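Local structure of nitrite reductase (Hyphomicrobium denitrificans, 2DV6) at residues 288-293 with 345-350; 349-354 with 401-406; 372-377 with 397-402. The protein probably catalyses the one-electron reduction of nitrite to nitric oxide, taking an electron from reduced cytochrome c and using copper as cofactor. All blocks are in the same frame, centred on the assembly; numbering follows the deposited sequence.

Contact 1: residues 288-293 with 345-350; sequences VDREFY and VGETVR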
loop_
_atom_site.group_PDB
_atom_site.type_symbol
_atom_site.label_atom_id
_atom_site.label_comp_id
_atom_site.label_asym_id
_atom_site.label_seq_id
_atom_site.Cartn_x
_atom_site.Cartn_y
_atom_site.Cartn_z
ATOM N N VAL A 288 -35.391 51.036 2.608
ATOM C CA VAL A 288 -34.855 50.406 1.443
ATOM C C VAL A 288 -36.098 49.796 0.805
ATOM O O VAL A 288 -37.090 49.618 1.490
ATOM C CB VAL A 288 -33.801 49.399 2.007
ATOM C CG1 VAL A 288 -34.123 47.946 1.751
ATOM C CG2 VAL A 288 -32.347 49.879 1.758
ATOM N N ASP A 289 -36.065 49.494 -0.485
ATOM C CA ASP A 289 -37.195 48.865 -1.176
ATOM C C ASP A 289 -37.402 47.371 -0.859
ATOM O O ASP A 289 -38.538 46.864 -0.822
ATOM C CB ASP A 289 -37.028 49.070 -2.682
ATOM C CG ASP A 289 -37.064 50.540 -3.064
ATOM O OD1 ASP A 289 -38.075 51.176 -2.720
ATOM O OD2 ASP A 289 -36.097 51.090 -3.659
ATOM N N ARG A 290 -36.303 46.652 -0.636
ATOM C CA ARG A 290 -36.361 45.186 -0.488
ATOM C C ARG A 290 -35.180 44.715 0.360
ATOM O O ARG A 290 -34.093 45.273 0.263
ATOM C CB ARG A 290 -36.182 44.581 -1.854
ATOM C CG ARG A 290 -36.986 43.382 -2.172
ATOM C CD ARG A 290 -37.184 43.409 -3.676
ATOM N NE ARG A 290 -38.375 42.693 -4.070
ATOM C CZ ARG A 290 -39.512 43.262 -4.434
ATOM N NH1 ARG A 290 -39.627 44.581 -4.497
ATOM N NH2 ARG A 290 -40.532 42.495 -4.767
ATOM N N GLU A 291 -35.419 43.694 1.183
ATOM C CA GLU A 291 -34.408 43.152 2.062
ATOM C C GLU A 291 -34.356 41.658 1.846
ATOM O O GLU A 291 -35.390 41.012 1.592
ATOM C CB GLU A 291 -34.728 43.427 3.528
ATOM C CG GLU A 291 -34.807 44.897 3.889
ATOM C CD GLU A 291 -35.164 45.083 5.357
ATOM O OE1 GLU A 291 -36.091 44.387 5.825
ATOM O OE2 GLU A 291 -34.497 45.894 6.045
ATOM N N PHE A 292 -33.147 41.109 1.958
ATOM C CA PHE A 292 -32.947 39.672 1.804
ATOM C C PHE A 292 -32.153 39.070 2.984
ATOM O O PHE A 292 -31.435 39.764 3.685
ATOM C CB PHE A 292 -32.256 39.404 0.491
ATOM C CG PHE A 292 -33.058 39.838 -0.734
ATOM C CD1 PHE A 292 -32.723 41.013 -1.415
ATOM C CD2 PHE A 292 -34.103 39.055 -1.208
ATOM C CE1 PHE A 292 -33.414 41.414 -2.558
ATOM C CE2 PHE A 292 -34.838 39.453 -2.359
ATOM C CZ PHE A 292 -34.472 40.633 -3.038
ATOM N N TYR A 293 -32.298 37.772 3.178
ATOM C CA TYR A 293 -31.676 37.070 4.278
ATOM C C TYR A 293 -30.836 35.930 3.691
ATOM O O TYR A 293 -31.380 34.992 3.135
ATOM C CB TYR A 293 -32.787 36.510 5.177
ATOM C CG TYR A 293 -32.375 35.653 6.365
ATOM C CD1 TYR A 293 -31.112 35.769 6.983
ATOM C CD2 TYR A 293 -33.290 34.770 6.917
ATOM C CE1 TYR A 293 -30.780 34.997 8.109
ATOM C CE2 TYR A 293 -32.980 34.000 8.034
ATOM C CZ TYR A 293 -31.739 34.133 8.640
ATOM O OH TYR A 293 -31.511 33.361 9.747
ATOM N N VAL A 345 -35.616 46.875 -11.366
ATOM C CA VAL A 345 -34.682 47.977 -11.659
ATOM C C VAL A 345 -35.071 49.275 -10.972
ATOM O O VAL A 345 -36.255 49.571 -10.817
ATOM C CB VAL A 345 -34.277 48.112 -13.178
ATOM C CG1 VAL A 345 -35.050 47.201 -14.049
ATOM C CG2 VAL A 345 -34.312 49.555 -13.666
ATOM N N GLY A 346 -34.065 49.977 -10.445
ATOM C CA GLY A 346 -34.289 51.158 -9.610
ATOM C C GLY A 346 -34.526 50.925 -8.118
ATOM O O GLY A 346 -34.514 51.872 -7.341
ATOM N N GLU A 347 -34.752 49.686 -7.696
ATOM C CA GLU A 347 -34.880 49.407 -6.258
ATOM C C GLU A 347 -33.550 49.487 -5.513
ATOM O O GLU A 347 -32.487 49.110 -6.029
ATOM C CB GLU A 347 -35.549 48.058 -5.997
ATOM C CG GLU A 347 -37.037 48.055 -6.319
ATOM C CD GLU A 347 -37.713 46.752 -5.956
ATOM O OE1 GLU A 347 -38.941 46.774 -5.746
ATOM O OE2 GLU A 347 -37.038 45.693 -5.881
ATOM N N THR A 348 -33.614 50.053 -4.321
ATOM C CA THR A 348 -32.543 49.950 -3.372
ATOM C C THR A 348 -32.835 48.688 -2.566
ATOM O O THR A 348 -33.948 48.509 -2.037
ATOM C CB THR A 348 -32.434 51.204 -2.480
ATOM O OG1 THR A 348 -32.006 52.299 -3.294
ATOM C CG2 THR A 348 -31.375 51.015 -1.396
ATOM N N VAL A 349 -31.818 47.837 -2.489
ATOM C CA VAL A 349 -31.907 46.507 -1.929
ATOM C C VAL A 349 -30.919 46.348 -0.754
ATOM O O VAL A 349 -29.852 46.955 -0.722
ATOM C CB VAL A 349 -31.667 45.500 -3.067
ATOM C CG1 VAL A 349 -30.895 44.329 -2.647
ATOM C CG2 VAL A 349 -32.999 45.127 -3.741
ATOM N N ARG A 350 -31.300 45.549 0.227
ATOM C CA ARG A 350 -30.449 45.313 1.390
ATOM C C ARG A 350 -30.325 43.801 1.549
ATOM O O ARG A 350 -31.317 43.103 1.481
ATOM C CB ARG A 350 -31.085 45.931 2.634
ATOM C CG ARG A 350 -30.576 45.372 3.981
ATOM C CD ARG A 350 -30.361 46.529 4.880
ATOM N NE ARG A 350 -31.625 46.987 5.347
ATOM C CZ ARG A 350 -31.965 48.248 5.546
ATOM N NH1 ARG A 350 -33.176 48.447 6.007
ATOM N NH2 ARG A 350 -31.121 49.270 5.320
HETATM O O HOH W 1 -34.082 53.122 -5.067
#

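Contact 2: residues 349-354 with 401-406; sequences VRIFFG and VDFKID. With K (potassium ion), chain J.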
loop_
_atom_site.group_PDB
_atom_site.type_symbol
_atom_site.label_atom_id
_atom_site.label_comp_id
_atom_site.label_asym_id
_atom_site.label_seq_id
_atom_site.Cartn_x
_atom_site.Cartn_y
_atom_site.Cartn_z
ATOM N N VAL A 349 -31.818 47.837 -2.489
ATOM C CA VAL A 349 -31.907 46.507 -1.929
ATOM C C VAL A 349 -30.919 46.348 -0.754
ATOM O O VAL A 349 -29.852 46.955 -0.722
ATOM C CB VAL A 349 -31.667 45.500 -3.067
ATOM C CG1 VAL A 349 -30.895 44.329 -2.647
ATOM C CG2 VAL A 349 -32.999 45.127 -3.741
ATOM N N ARG A 350 -31.300 45.549 0.227
ATOM C CA ARG A 350 -30.449 45.313 1.390
ATOM C C ARG A 350 -30.325 43.801 1.549
ATOM O O ARG A 350 -31.317 43.103 1.481
ATOM C CB ARG A 350 -31.085 45.931 2.634
ATOM C CG ARG A 350 -30.576 45.372 3.981
ATOM C CD ARG A 350 -30.361 46.529 4.880
ATOM N NE ARG A 350 -31.625 46.987 5.347
ATOM C CZ ARG A 350 -31.965 48.248 5.546
ATOM N NH1 ARG A 350 -33.176 48.447 6.007
ATOM N NH2 ARG A 350 -31.121 49.270 5.320
ATOM N N ILE A 351 -29.107 43.304 1.725
ATOM C CA ILE A 351 -28.903 41.879 2.061
ATOM C C ILE A 351 -28.314 41.837 3.476
ATOM O O ILE A 351 -27.295 42.491 3.757
ATOM C CB ILE A 351 -27.988 41.156 1.049
ATOM C CG1 ILE A 351 -28.560 41.239 -0.377
ATOM C CG2 ILE A 351 -27.732 39.652 1.460
ATOM C CD1 ILE A 351 -27.602 40.718 -1.476
ATOM N N PHE A 352 -28.975 41.115 4.367
ATOM C CA PHE A 352 -28.397 40.786 5.681
ATOM C C PHE A 352 -27.634 39.493 5.436
ATOM O O PHE A 352 -28.251 38.467 5.106
ATOM C CB PHE A 352 -29.481 40.543 6.735
ATOM C CG PHE A 352 -30.328 41.765 7.048
ATOM C CD1 PHE A 352 -31.590 41.928 6.454
ATOM C CD2 PHE A 352 -29.876 42.736 7.961
ATOM C CE1 PHE A 352 -32.406 43.045 6.776
ATOM C CE2 PHE A 352 -30.687 43.853 8.290
ATOM C CZ PHE A 352 -31.921 44.019 7.683
ATOM N N PHE A 353 -26.304 39.572 5.514
ATOM C CA PHE A 353 -25.459 38.428 5.165
ATOM C C PHE A 353 -24.678 37.922 6.397
ATOM O O PHE A 353 -23.974 38.698 7.013
ATOM C CB PHE A 353 -24.492 38.769 4.025
ATOM C CG PHE A 353 -23.568 37.623 3.696
ATOM C CD1 PHE A 353 -24.060 36.474 3.073
ATOM C CD2 PHE A 353 -22.241 37.644 4.095
ATOM C CE1 PHE A 353 -23.219 35.399 2.809
ATOM C CE2 PHE A 353 -21.395 36.562 3.826
ATOM C CZ PHE A 353 -21.874 35.457 3.198
ATOM N N GLY A 354 -24.824 36.650 6.757
ATOM C CA GLY A 354 -24.138 36.130 7.919
ATOM C C GLY A 354 -23.364 34.877 7.587
ATOM O O GLY A 354 -23.703 34.189 6.644
ATOM N N VAL A 401 -25.347 44.848 3.604
ATOM C CA VAL A 401 -24.952 45.579 2.389
ATOM C C VAL A 401 -26.220 46.140 1.756
ATOM O O VAL A 401 -27.265 45.461 1.768
ATOM C CB VAL A 401 -24.107 44.707 1.414
ATOM C CG1 VAL A 401 -22.786 44.229 2.108
ATOM C CG2 VAL A 401 -24.903 43.527 0.880
ATOM N N ASP A 402 -26.151 47.383 1.280
ATOM C CA ASP A 402 -27.272 48.055 0.580
ATOM C C ASP A 402 -26.713 48.479 -0.767
ATOM O O ASP A 402 -25.573 48.934 -0.837
ATOM C CB ASP A 402 -27.727 49.366 1.270
ATOM C CG ASP A 402 -28.352 49.154 2.653
ATOM O OD1 ASP A 402 -28.505 50.161 3.401
ATOM O OD2 ASP A 402 -28.671 47.991 3.020
ATOM N N PHE A 403 -27.529 48.382 -1.816
ATOM C CA PHE A 403 -27.177 48.934 -3.105
ATOM C C PHE A 403 -28.421 49.175 -3.951
ATOM O O PHE A 403 -29.402 48.430 -3.893
ATOM C CB PHE A 403 -26.214 48.020 -3.857
ATOM C CG PHE A 403 -26.642 46.593 -3.899
ATOM C CD1 PHE A 403 -27.166 46.053 -5.064
ATOM C CD2 PHE A 403 -26.487 45.761 -2.769
ATOM C CE1 PHE A 403 -27.539 44.729 -5.128
ATOM C CE2 PHE A 403 -26.849 44.438 -2.812
ATOM C CZ PHE A 403 -27.375 43.910 -4.002
ATOM N N LYS A 404 -28.356 50.243 -4.733
ATOM C CA LYS A 404 -29.370 50.518 -5.729
ATOM C C LYS A 404 -29.088 49.686 -6.969
ATOM O O LYS A 404 -27.960 49.647 -7.464
ATOM C CB LYS A 404 -29.409 52.019 -6.069
ATOM C CG LYS A 404 -30.396 52.307 -7.191
ATOM C CD LYS A 404 -30.616 53.775 -7.392
ATOM C CE LYS A 404 -31.388 54.007 -8.702
ATOM N NZ LYS A 404 -32.183 55.263 -8.605
ATOM N N ILE A 405 -30.111 49.000 -7.454
ATOM C CA ILE A 405 -30.007 48.261 -8.699
ATOM C C ILE A 405 -30.326 49.144 -9.918
ATOM O O ILE A 405 -31.480 49.392 -10.213
ATOM C CB ILE A 405 -30.909 47.022 -8.648
ATOM C CG1 ILE A 405 -30.482 46.126 -7.473
ATOM C CG2 ILE A 405 -30.851 46.251 -9.969
ATOM C CD1 ILE A 405 -31.518 45.085 -7.123
ATOM N N ASP A 406 -29.299 49.610 -10.621
ATOM C CA ASP A 406 -29.492 50.591 -11.694
ATOM C C ASP A 406 -30.071 49.996 -12.967
ATOM O O ASP A 406 -30.693 50.694 -13.748
ATOM C CB ASP A 406 -28.177 51.294 -12.050
ATOM C CG ASP A 406 -27.392 51.691 -10.833
ATOM O OD1 ASP A 406 -27.429 52.869 -10.417
ATOM O OD2 ASP A 406 -26.741 50.790 -10.274
HETATM K K K J . -25.742 49.925 -8.272
HETATM O O HOH W 2 -25.950 52.190 -7.858
HETATM O O HOH W 3 -23.520 50.192 -9.346
HETATM O O HOH W 4 -24.430 50.064 -6.273
#

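Contact 3: residues 372-377 with 397-402; sequences DHVYSL and GATIVD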
loop_
_atom_site.group_PDB
_atom_site.type_symbol
_atom_site.label_atom_id
_atom_site.label_comp_id
_atom_site.label_asym_id
_atom_site.label_seq_id
_atom_site.Cartn_x
_atom_site.Cartn_y
_atom_site.Cartn_z
ATOM N N ASP A 372 -23.200 50.019 -2.220
ATOM C CA ASP A 372 -23.246 51.437 -1.925
ATOM C C ASP A 372 -22.822 51.614 -0.472
ATOM O O ASP A 372 -22.002 52.469 -0.195
ATOM C CB ASP A 372 -24.653 52.000 -2.152
ATOM C CG ASP A 372 -25.061 52.044 -3.661
ATOM O OD1 ASP A 372 -24.169 52.108 -4.552
ATOM O OD2 ASP A 372 -26.293 52.008 -3.944
ATOM N N HIS A 373 -23.358 50.779 0.427
ATOM C CA HIS A 373 -23.014 50.825 1.858
ATOM C C HIS A 373 -22.712 49.444 2.396
ATOM O O HIS A 373 -23.454 48.481 2.141
ATOM C CB HIS A 373 -24.127 51.475 2.718
ATOM C CG HIS A 373 -24.469 52.865 2.278
ATOM N ND1 HIS A 373 -23.689 53.964 2.597
ATOM C CD2 HIS A 373 -25.453 53.327 1.466
ATOM C CE1 HIS A 373 -24.218 55.048 2.049
ATOM N NE2 HIS A 373 -25.272 54.686 1.338
ATOM N N VAL A 374 -21.620 49.370 3.161
ATOM C CA VAL A 374 -21.235 48.150 3.850
ATOM C C VAL A 374 -21.127 48.468 5.327
ATOM O O VAL A 374 -20.368 49.386 5.733
ATOM C CB VAL A 374 -19.868 47.613 3.321
ATOM C CG1 VAL A 374 -19.348 46.511 4.239
ATOM C CG2 VAL A 374 -20.024 47.130 1.898
ATOM N N TYR A 375 -21.885 47.730 6.134
ATOM C CA TYR A 375 -21.857 47.909 7.604
ATOM C C TYR A 375 -20.695 47.121 8.212
ATOM O O TYR A 375 -20.870 45.950 8.582
ATOM C CB TYR A 375 -23.234 47.567 8.236
ATOM C CG TYR A 375 -24.275 48.641 7.898
ATOM C CD1 TYR A 375 -24.903 48.666 6.644
ATOM C CD2 TYR A 375 -24.572 49.658 8.787
ATOM C CE1 TYR A 375 -25.822 49.649 6.304
ATOM C CE2 TYR A 375 -25.494 50.684 8.453
ATOM C CZ TYR A 375 -26.133 50.661 7.211
ATOM O OH TYR A 375 -27.058 51.647 6.854
ATOM N N SER A 376 -19.499 47.736 8.278
ATOM C CA SER A 376 -18.280 46.984 8.670
ATOM C C SER A 376 -18.475 46.183 9.955
ATOM O O SER A 376 -18.904 46.747 10.945
ATOM C CB SER A 376 -17.057 47.883 8.912
ATOM O OG SER A 376 -17.198 49.171 8.368
ATOM N N LEU A 377 -18.133 44.894 9.930
ATOM C CA LEU A 377 -18.135 44.007 11.112
ATOM C C LEU A 377 -19.506 43.872 11.767
ATOM O O LEU A 377 -19.626 43.403 12.911
ATOM C CB LEU A 377 -17.051 44.405 12.142
ATOM C CG LEU A 377 -15.604 44.261 11.639
ATOM C CD1 LEU A 377 -14.585 44.546 12.749
ATOM C CD2 LEU A 377 -15.367 42.861 11.018
ATOM N N GLY A 397 -19.871 36.016 12.320
ATOM C CA GLY A 397 -20.014 37.431 12.041
ATOM C C GLY A 397 -21.080 37.635 10.964
ATOM O O GLY A 397 -21.445 36.695 10.254
ATOM N N ALA A 398 -21.596 38.862 10.878
ATOM C CA ALA A 398 -22.622 39.223 9.889
ATOM C C ALA A 398 -22.362 40.649 9.416
ATOM O O ALA A 398 -21.646 41.396 10.089
ATOM C CB ALA A 398 -23.992 39.091 10.484
ATOM N N THR A 399 -22.888 41.003 8.243
ATOM C CA THR A 399 -22.936 42.414 7.803
ATOM C C THR A 399 -24.258 42.726 7.137
ATOM O O THR A 399 -25.071 41.868 6.888
ATOM C CB THR A 399 -21.727 42.630 6.889
ATOM O OG1 THR A 399 -21.321 43.976 6.515
ATOM C CG2 THR A 399 -21.647 41.638 5.731
ATOM N N ILE A 400 -24.366 43.979 6.746
ATOM C CA ILE A 400 -25.470 44.506 5.996
ATOM C C ILE A 400 -24.844 45.182 4.785
ATOM O O ILE A 400 -23.865 45.944 4.915
ATOM C CB ILE A 400 -26.243 45.536 6.850
ATOM C CG1 ILE A 400 -26.936 44.828 8.017
ATOM C CG2 ILE A 400 -27.298 46.283 5.981
ATOM C CD1 ILE A 400 -27.494 45.775 9.104
ATOM N N VAL A 401 -25.347 44.848 3.604
ATOM C CA VAL A 401 -24.952 45.579 2.389
ATOM C C VAL A 401 -26.220 46.140 1.756
ATOM O O VAL A 401 -27.265 45.461 1.768
ATOM C CB VAL A 401 -24.107 44.707 1.414
ATOM C CG1 VAL A 401 -22.786 44.229 2.108
ATOM C CG2 VAL A 401 -24.903 43.527 0.880
ATOM N N ASP A 402 -26.151 47.383 1.280
ATOM C CA ASP A 402 -27.272 48.055 0.580
ATOM C C ASP A 402 -26.713 48.479 -0.767
ATOM O O ASP A 402 -25.573 48.934 -0.837
ATOM C CB ASP A 402 -27.727 49.366 1.270
ATOM C CG ASP A 402 -28.352 49.154 2.653
ATOM O OD1 ASP A 402 -28.505 50.161 3.401
ATOM O OD2 ASP A 402 -28.671 47.991 3.020
HETATM O O HOH W 5 -27.286 52.351 4.432
#

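Contact 1: residues 288-293 with 345-350
Arg350 reaches across to both Val288 and Glu291, and its side chain is the one to follow. Arg350 CB rests on Val288 CG1 at 3.8 Å. The chain then bends at chi2 and again at chi3 (76°), which brings its head back alongside Glu291, both side chains pointing the same way. NE and NH1 grip one oxygen, side-on: Arg350 NH1 lies 2.9 Å from Glu291 OE2, and Arg350 NE 3.2 Å from the same atom. That oxygen sits in the guanidinium plane and is met on its anti side, the nitrogens somewhat out of the carboxylate plane, while the two planes stand 61° apart. Val288 CG2 covers one guanidinium face, off-centre, and NH2 turns to Pro286 O. The other carboxylate oxygen of Glu291 pairs with Arg198.

The strands run parallel here. Arg350 N bonds to Arg290 O at 2.8 Å, and Phe292 N to Arg350 O at 2.7 Å. At the entry to the pair, Asp289 OD2 accepts from Thr348 N (2.8 Å) through its anti lone pair, and water 1 links OD2 to Gly346 O and Thr348 OG1. Arg290, whose CB points to the same sheet face as that of Val349, meets the loop residue Glu347 in a second salt bridge, Arg290 NH1 to Glu347 OE1 2.6 Å. With two ion pairs, the start of this strand pair is tied by charge as well as by backbone bonds.

Contact 2: residues 349-354 with 401-406
Val349 is the residue most covered here, wedged between Phe403 and Ile405. Its CG1 sits over the face of the Phe403 ring, 4.2 Å from the centroid and 27° off the normal, a CH-pi contact. The other methyl, Val349 CG2, leans on Ile405 CD1 at 3.7 Å. Phe403 can offer this face because its CG stands between the backbone N and the carbonyl carbon (chi1 49°), the crowded position, which swings the ring back alongside Val349. Ile351 comes in at the rim of the same ring, with CD1 4.0 Å from Phe403 CE2. Ile351 CB meets Val401 CG2 at 3.9 Å, so the valine and the isoleucine, directly paired in the sheet, also touch through their side chains.

This is an antiparallel strand pair in a cupredoxin-type beta sandwich, and Val349, Ile351, Val401 and Phe403 all project from one sheet face. Val349 and Phe403 exchange two backbone bonds, as do Ile351 and Val401; the Ile351 N to Val401 O bond measures 2.8 Å.

Arg350 and Asp402, the non-hydrogen-bonded pair between them, point to the other face. There Arg350 NH2 makes only a weak, long salt bridge to Asp402 OD1 at 3.4 Å; the firmer partner of the arginine is Glu291. At the end of the strand a potassium ion is bound by the backbone Lys404 O at 2.4 Å, by Asp406 OD2, by waters 2, 3 and 4, and by Glu369.

Contact 3: residues 372-377 with 397-402
Tyr375 packs against Ile400 in the tight part of this contact, Tyr375 CD1 only 3.4 Å from Ile400 CB. With CG set beside the backbone N (chi1 -71°), the ring crosses Ile400 at a slant, and Ile400 O and Asp402 OD1 both approach its edge. The ring plane is turned 63° from the Asp402 carboxylate, and water 5 spans the two groups, 2.5 Å from Tyr375 OH and 2.7 Å from Asp402 OD1. With a leucine in place of Tyr375, water 5 would probably lose its hydroxyl partner and Ile400 CG2 the flat ring beside it. Tyr375 is also the centre of an inverse gamma turn. Tyr375 N bonds to Ile400 O at 2.9 Å, while Thr399 OG1 donates to Tyr375 O from above the carbonyl plane, 56° out of it.

The side toward Asp372 and His373 is looser and partly exposed, and the side chains of His373 and Asp402 come no nearer than 4.4 Å, CB to CB. Here the backbone does the work: Asp372 and His373 both face Asp402 in a classic beta bulge, His373 N bonding to Asp402 O at 3.1 Å and Asp372 N more weakly to the same oxygen. Asp372 OD2 turns to Lys404 N.

Strand 397-404 lies between 371-374 and 348-357, with 385-388 beyond the former; Leu377 packs on Val388 of a neighbouring subunit.

Overall arrangement
All three contacts belong to one mixed sheet, in which 290-299, 348-357, 397-404 and 371-374 follow each other. Contacts 1 and 2 share strand 348-357, and contacts 2 and 3 share 397-404; the pairing is parallel in contact 1 and antiparallel in the other two. Contact 1 is only partly buried and relies most on ion pairs. Contact 2 is buried and mainly hydrophobic on one face, with a potassium site at its end. Contact 3, also largely buried, adds a bulge and a water bridge and borders a neighbouring subunit. The long, weak Arg350-Asp402 pair links the charges of contact 1 to the water-bridged carboxylate of contact 3.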